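Local atomic coordinates of D-galactonate dehydratase family member SEN1436 (Salmonella enterica subsp. enterica serovar Enteritidis, PDB entry 3TW9), a protein that dehydrates D-gluconate to 2-dehydro-3-deoxy-D-gluconate with low activity in vitro, using one magnesium ion per subunit, and belongs to the mandelate racemase/muconate lactonizing enzyme family. Residues P110-W124 with C322-R334. Numbering follows the deposited sequence.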
loop_
_atom_site.group_PDB
_atom_site.type_symbol
_atom_site.label_atom_id
_atom_site.label_comp_id
_atom_site.label_asym_id
_atom_site.label_seq_id
_atom_site.Cartn_x
_atom_site.Cartn_y
_atom_site.Cartn_z
ATOM N N PRO C 110 -16.002 -6.258 -14.118
ATOM C CA PRO C 110 -16.915 -5.670 -13.095
ATOM C C PRO C 110 -17.737 -6.721 -12.346
ATOM O O PRO C 110 -17.966 -6.591 -11.132
ATOM C CB PRO C 110 -17.777 -4.695 -13.901
ATOM C CG PRO C 110 -17.738 -5.200 -15.350
ATOM C CD PRO C 110 -16.351 -5.868 -15.505
ATOM N N ILE C 111 -18.129 -7.796 -13.034
ATOM C CA ILE C 111 -18.862 -8.848 -12.338
ATOM C C ILE C 111 -17.932 -9.669 -11.423
ATOM O O ILE C 111 -18.208 -9.846 -10.219
ATOM C CB ILE C 111 -19.707 -9.742 -13.288
ATOM C CG1 ILE C 111 -20.753 -8.940 -14.062
ATOM C CG2 ILE C 111 -20.435 -10.845 -12.450
ATOM C CD1 ILE C 111 -21.404 -9.780 -15.197
ATOM N N MET C 112 -16.796 -10.104 -11.967
ATOM C CA MET C 112 -15.765 -10.811 -11.196
ATOM C C MET C 112 -15.294 -10.029 -9.967
ATOM O O MET C 112 -15.204 -10.570 -8.892
ATOM C CB MET C 112 -14.533 -11.127 -12.079
ATOM C CG MET C 112 -14.843 -11.915 -13.361
ATOM S SD MET C 112 -15.389 -13.607 -12.979
ATOM C CE MET C 112 -13.916 -14.376 -12.366
ATOM N N ASN C 113 -14.977 -8.752 -10.154
ATOM C CA ASN C 113 -14.429 -7.950 -9.058
ATOM C C ASN C 113 -15.475 -7.743 -7.946
ATOM O O ASN C 113 -15.122 -7.702 -6.755
ATOM C CB ASN C 113 -13.955 -6.602 -9.561
ATOM C CG ASN C 113 -12.747 -6.689 -10.549
ATOM O OD1 ASN C 113 -12.216 -7.762 -10.838
ATOM N ND2 ASN C 113 -12.348 -5.546 -11.081
ATOM N N ASN C 114 -16.745 -7.581 -8.345
ATOM C CA ASN C 114 -17.827 -7.356 -7.357
ATOM C C ASN C 114 -18.092 -8.589 -6.494
ATOM O O ASN C 114 -18.290 -8.480 -5.282
ATOM C CB ASN C 114 -19.101 -6.825 -8.029
ATOM C CG ASN C 114 -19.112 -5.308 -8.129
ATOM O OD1 ASN C 114 -18.786 -4.721 -9.170
ATOM N ND2 ASN C 114 -19.467 -4.661 -7.042
ATOM N N ALA C 115 -18.039 -9.763 -7.114
ATOM C CA ALA C 115 -18.081 -11.039 -6.371
ATOM C C ALA C 115 -16.970 -11.148 -5.347
ATOM O O ALA C 115 -17.219 -11.567 -4.224
ATOM C CB ALA C 115 -18.030 -12.231 -7.338
ATOM N N LEU C 116 -15.743 -10.734 -5.708
ATOM C CA LEU C 116 -14.614 -10.737 -4.774
ATOM C C LEU C 116 -14.768 -9.720 -3.637
ATOM O O LEU C 116 -14.425 -10.008 -2.470
ATOM C CB LEU C 116 -13.317 -10.402 -5.512
ATOM C CG LEU C 116 -12.634 -11.494 -6.285
ATOM C CD1 LEU C 116 -11.882 -10.810 -7.389
ATOM C CD2 LEU C 116 -11.704 -12.268 -5.355
ATOM N N SER C 117 -15.269 -8.539 -3.995
ATOM C CA SER C 117 -15.469 -7.440 -3.041
ATOM C C SER C 117 -16.473 -7.804 -1.956
ATOM O O SER C 117 -16.261 -7.478 -0.801
ATOM C CB SER C 117 -15.986 -6.230 -3.755
ATOM O OG SER C 117 -16.291 -5.219 -2.807
ATOM N N GLY C 118 -17.563 -8.474 -2.329
ATOM C CA GLY C 118 -18.536 -8.887 -1.307
ATOM C C GLY C 118 -17.857 -9.691 -0.216
ATOM O O GLY C 118 -18.036 -9.433 0.981
ATOM N N VAL C 119 -17.048 -10.648 -0.633
ATOM C CA VAL C 119 -16.280 -11.478 0.247
ATOM C C VAL C 119 -15.202 -10.700 1.005
ATOM O O VAL C 119 -15.121 -10.789 2.223
ATOM C CB VAL C 119 -15.641 -12.640 -0.577
ATOM C CG1 VAL C 119 -14.640 -13.419 0.242
ATOM C CG2 VAL C 119 -16.732 -13.552 -1.169
ATOM N N ASP C 120 -14.380 -9.924 0.281
ATOM C CA ASP C 120 -13.262 -9.214 0.887
ATOM C C ASP C 120 -13.718 -8.256 1.989
ATOM O O ASP C 120 -13.153 -8.245 3.099
ATOM C CB ASP C 120 -12.479 -8.453 -0.194
ATOM C CG ASP C 120 -11.262 -7.763 0.353
ATOM O OD1 ASP C 120 -10.274 -8.455 0.635
ATOM O OD2 ASP C 120 -11.329 -6.525 0.536
ATOM N N MET C 121 -14.727 -7.458 1.675
ATOM C CA MET C 121 -15.274 -6.489 2.633
ATOM C C MET C 121 -15.846 -7.215 3.863
ATOM O O MET C 121 -15.600 -6.793 4.996
ATOM C CB MET C 121 -16.357 -5.621 2.001
ATOM C CG MET C 121 -15.906 -4.635 0.961
ATOM S SD MET C 121 -17.232 -3.474 0.720
ATOM C CE MET C 121 -16.609 -2.593 -0.704
ATOM N N ALA C 122 -16.584 -8.308 3.639
ATOM C CA ALA C 122 -17.136 -9.109 4.759
ATOM C C ALA C 122 -16.037 -9.625 5.655
ATOM O O ALA C 122 -16.160 -9.596 6.859
ATOM C CB ALA C 122 -17.969 -10.263 4.238
ATOM N N LEU C 123 -14.929 -10.072 5.061
ATOM C CA LEU C 123 -13.798 -10.563 5.858
ATOM C C LEU C 123 -13.140 -9.459 6.688
ATOM O O LEU C 123 -12.762 -9.698 7.839
ATOM C CB LEU C 123 -12.738 -11.242 4.978
ATOM C CG LEU C 123 -13.219 -12.490 4.230
ATOM C CD1 LEU C 123 -12.117 -13.051 3.346
ATOM C CD2 LEU C 123 -13.705 -13.585 5.181
ATOM N N TRP C 124 -13.026 -8.260 6.114
ATOM C CA TRP C 124 -12.503 -7.101 6.863
ATOM C C TRP C 124 -13.424 -6.768 8.042
ATOM O O TRP C 124 -12.944 -6.487 9.132
ATOM C CB TRP C 124 -12.305 -5.880 5.949
ATOM C CG TRP C 124 -10.982 -5.922 5.225
ATOM C CD1 TRP C 124 -10.779 -6.204 3.898
ATOM C CD2 TRP C 124 -9.678 -5.718 5.801
ATOM N NE1 TRP C 124 -9.433 -6.161 3.608
ATOM C CE2 TRP C 124 -8.734 -5.880 4.763
ATOM C CE3 TRP C 124 -9.218 -5.410 7.096
ATOM C CZ2 TRP C 124 -7.341 -5.752 4.981
ATOM C CZ3 TRP C 124 -7.833 -5.277 7.314
ATOM C CH2 TRP C 124 -6.916 -5.445 6.255
ATOM N N CYS C 322 -12.241 5.231 -8.326
ATOM C CA CYS C 322 -12.783 3.862 -8.495
ATOM C C CYS C 322 -13.956 3.599 -7.569
ATOM O O CYS C 322 -14.062 4.158 -6.461
ATOM C CB CYS C 322 -11.710 2.794 -8.286
ATOM S SG CYS C 322 -10.343 2.998 -9.468
ATOM N N HIS C 323 -14.852 2.794 -8.096
ATOM C CA HIS C 323 -15.943 2.209 -7.342
ATOM C C HIS C 323 -15.321 1.019 -6.619
ATOM O O HIS C 323 -14.930 0.039 -7.260
ATOM C CB HIS C 323 -17.070 1.828 -8.357
ATOM C CG HIS C 323 -18.387 1.506 -7.721
ATOM N ND1 HIS C 323 -19.468 2.354 -7.807
ATOM C CD2 HIS C 323 -18.813 0.425 -7.025
ATOM C CE1 HIS C 323 -20.503 1.814 -7.185
ATOM N NE2 HIS C 323 -20.134 0.645 -6.696
ATOM N N VAL C 324 -15.199 1.113 -5.287
ATOM C CA VAL C 324 -14.399 0.160 -4.489
ATOM C C VAL C 324 -14.747 -1.318 -4.718
ATOM O O VAL C 324 -13.823 -2.184 -4.899
ATOM C CB VAL C 324 -14.411 0.517 -2.975
ATOM C CG1 VAL C 324 -13.738 -0.580 -2.148
ATOM C CG2 VAL C 324 -13.692 1.857 -2.763
ATOM N N SER C 325 -16.053 -1.610 -4.739
ATOM C CA SER C 325 -16.458 -2.996 -4.968
ATOM C C SER C 325 -16.099 -3.481 -6.375
ATOM O O SER C 325 -15.839 -4.669 -6.575
ATOM C CB SER C 325 -17.940 -3.229 -4.699
ATOM O OG SER C 325 -18.745 -2.503 -5.622
ATOM N N THR C 326 -16.060 -2.545 -7.316
ATOM C CA THR C 326 -15.845 -2.835 -8.735
ATOM C C THR C 326 -14.326 -3.030 -9.083
ATOM O O THR C 326 -14.001 -3.485 -10.163
ATOM C CB THR C 326 -16.629 -1.794 -9.597
ATOM O OG1 THR C 326 -18.012 -1.814 -9.178
ATOM C CG2 THR C 326 -16.591 -2.127 -11.076
ATOM N N ILE C 327 -13.439 -2.708 -8.144
ATOM C CA ILE C 327 -12.021 -3.102 -8.237
ATOM C C ILE C 327 -11.686 -4.232 -7.253
ATOM O O ILE C 327 -10.529 -4.598 -7.095
ATOM C CB ILE C 327 -11.048 -1.896 -8.086
ATOM C CG1 ILE C 327 -11.220 -1.196 -6.726
ATOM C CG2 ILE C 327 -11.254 -0.918 -9.254
ATOM C CD1 ILE C 327 -10.135 -0.193 -6.398
ATOM N N GLY C 328 -12.716 -4.787 -6.601
ATOM C CA GLY C 328 -12.525 -5.990 -5.806
ATOM C C GLY C 328 -12.434 -5.863 -4.300
ATOM O O GLY C 328 -11.984 -6.790 -3.654
ATOM N N GLY C 329 -12.858 -4.730 -3.736
ATOM C CA GLY C 329 -12.873 -4.644 -2.272
ATOM C C GLY C 329 -11.889 -3.703 -1.619
ATOM O O GLY C 329 -11.164 -2.954 -2.297
ATOM N N ILE C 330 -11.840 -3.791 -0.285
ATOM C CA ILE C 330 -10.932 -3.002 0.565
ATOM C C ILE C 330 -9.472 -3.386 0.342
ATOM O O ILE C 330 -8.606 -2.513 0.266
ATOM C CB ILE C 330 -11.357 -3.147 2.069
ATOM C CG1 ILE C 330 -12.662 -2.370 2.303
ATOM C CG2 ILE C 330 -10.243 -2.704 3.050
ATOM C CD1 ILE C 330 -13.336 -2.628 3.658
ATOM N N THR C 331 -9.208 -4.693 0.201
ATOM C CA THR C 331 -7.835 -5.155 -0.040
ATOM C C THR C 331 -7.212 -4.438 -1.263
ATOM O O THR C 331 -6.203 -3.746 -1.111
ATOM C CB THR C 331 -7.757 -6.687 -0.119
ATOM O OG1 THR C 331 -8.111 -7.247 1.161
ATOM C CG2 THR C 331 -6.351 -7.173 -0.551
ATOM N N PRO C 332 -7.834 -4.541 -2.455
ATOM C CA PRO C 332 -7.209 -3.797 -3.558
ATOM C C PRO C 332 -7.327 -2.281 -3.497
ATOM O O PRO C 332 -6.398 -1.584 -3.943
ATOM C CB PRO C 332 -7.921 -4.346 -4.798
ATOM C CG PRO C 332 -9.217 -4.892 -4.263
ATOM C CD PRO C 332 -8.852 -5.486 -2.954
ATOM N N ALA C 333 -8.431 -1.752 -2.955
ATOM C CA ALA C 333 -8.615 -0.297 -2.895
ATOM C C ALA C 333 -7.575 0.354 -1.983
ATOM O O ALA C 333 -7.075 1.434 -2.291
ATOM C CB ALA C 333 -10.014 0.067 -2.434
ATOM N N ARG C 334 -7.264 -0.302 -0.875
ATOM C CA ARG C 334 -6.232 0.137 0.054
ATOM C C ARG C 334 -4.868 0.200 -0.641
ATOM O O ARG C 334 -4.119 1.177 -0.476
ATOM C CB ARG C 334 -6.173 -0.819 1.259
ATOM C CG ARG C 334 -6.100 -0.129 2.584
ATOM C CD ARG C 334 -4.707 0.300 2.914
ATOM N NE ARG C 334 -4.708 1.643 3.477
ATOM C CZ ARG C 334 -3.820 2.111 4.351
ATOM N NH1 ARG C 334 -2.828 1.354 4.801
ATOM N NH2 ARG C 334 -3.940 3.356 4.777
#
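Asp-120 of helix 110-124 meets Thr-331 at the start of helix 330-334, across the junction between the N-terminal capping domain and the C-terminal barrel domain of the enolase superfamily fold. The two helices run nearly perpendicular, at 91°, and the carboxylate sits over the first turn of the barrel helix. Its OD2 accepts an almost straight hydrogen bond, 2.8 Å long, from the backbone N of Thr-331, which approaches on the syn side but out of the carboxylate plane, while OD1 accepts one from Thr-331 OG1 on its syn lone pair. With chi1 at -177°, CG of Asp-120 swings away from its own backbone N and the carboxylate arrives at this helix start. The same Thr-331 OG1 accepts a hydrogen bond from the indole NE1 of Trp-124 at 3.0 Å, close to the ring plane. Over one face of that indole lies the methyl CG2 of Ile-330, a CH-pi contact 3.7 Å from the centroid of the five-membered ring.

Packing is tightest where Gly-328 and Gly-329 bring the backbones together: the CA atoms of Ser-117 and Gly-329 are 3.9 Å apart, and Gly-328 CA points a C-H at Asn-113 O. Ser-117 OG bonds to the carbonyl of Cys-63, and Met-121 extends its CE to Val-324 CG1, beside helix 357-369. The Pro-110 end is looser and partly exposed, its ring touching Thr-326 CG2 most closely through CB, at 4.0 Å. Next along the helix, Asn-113 ND2 bonds to Val-303 O and donates to Thr-326 O at 2.8 Å, the latter oxygen 2° out of the amide plane.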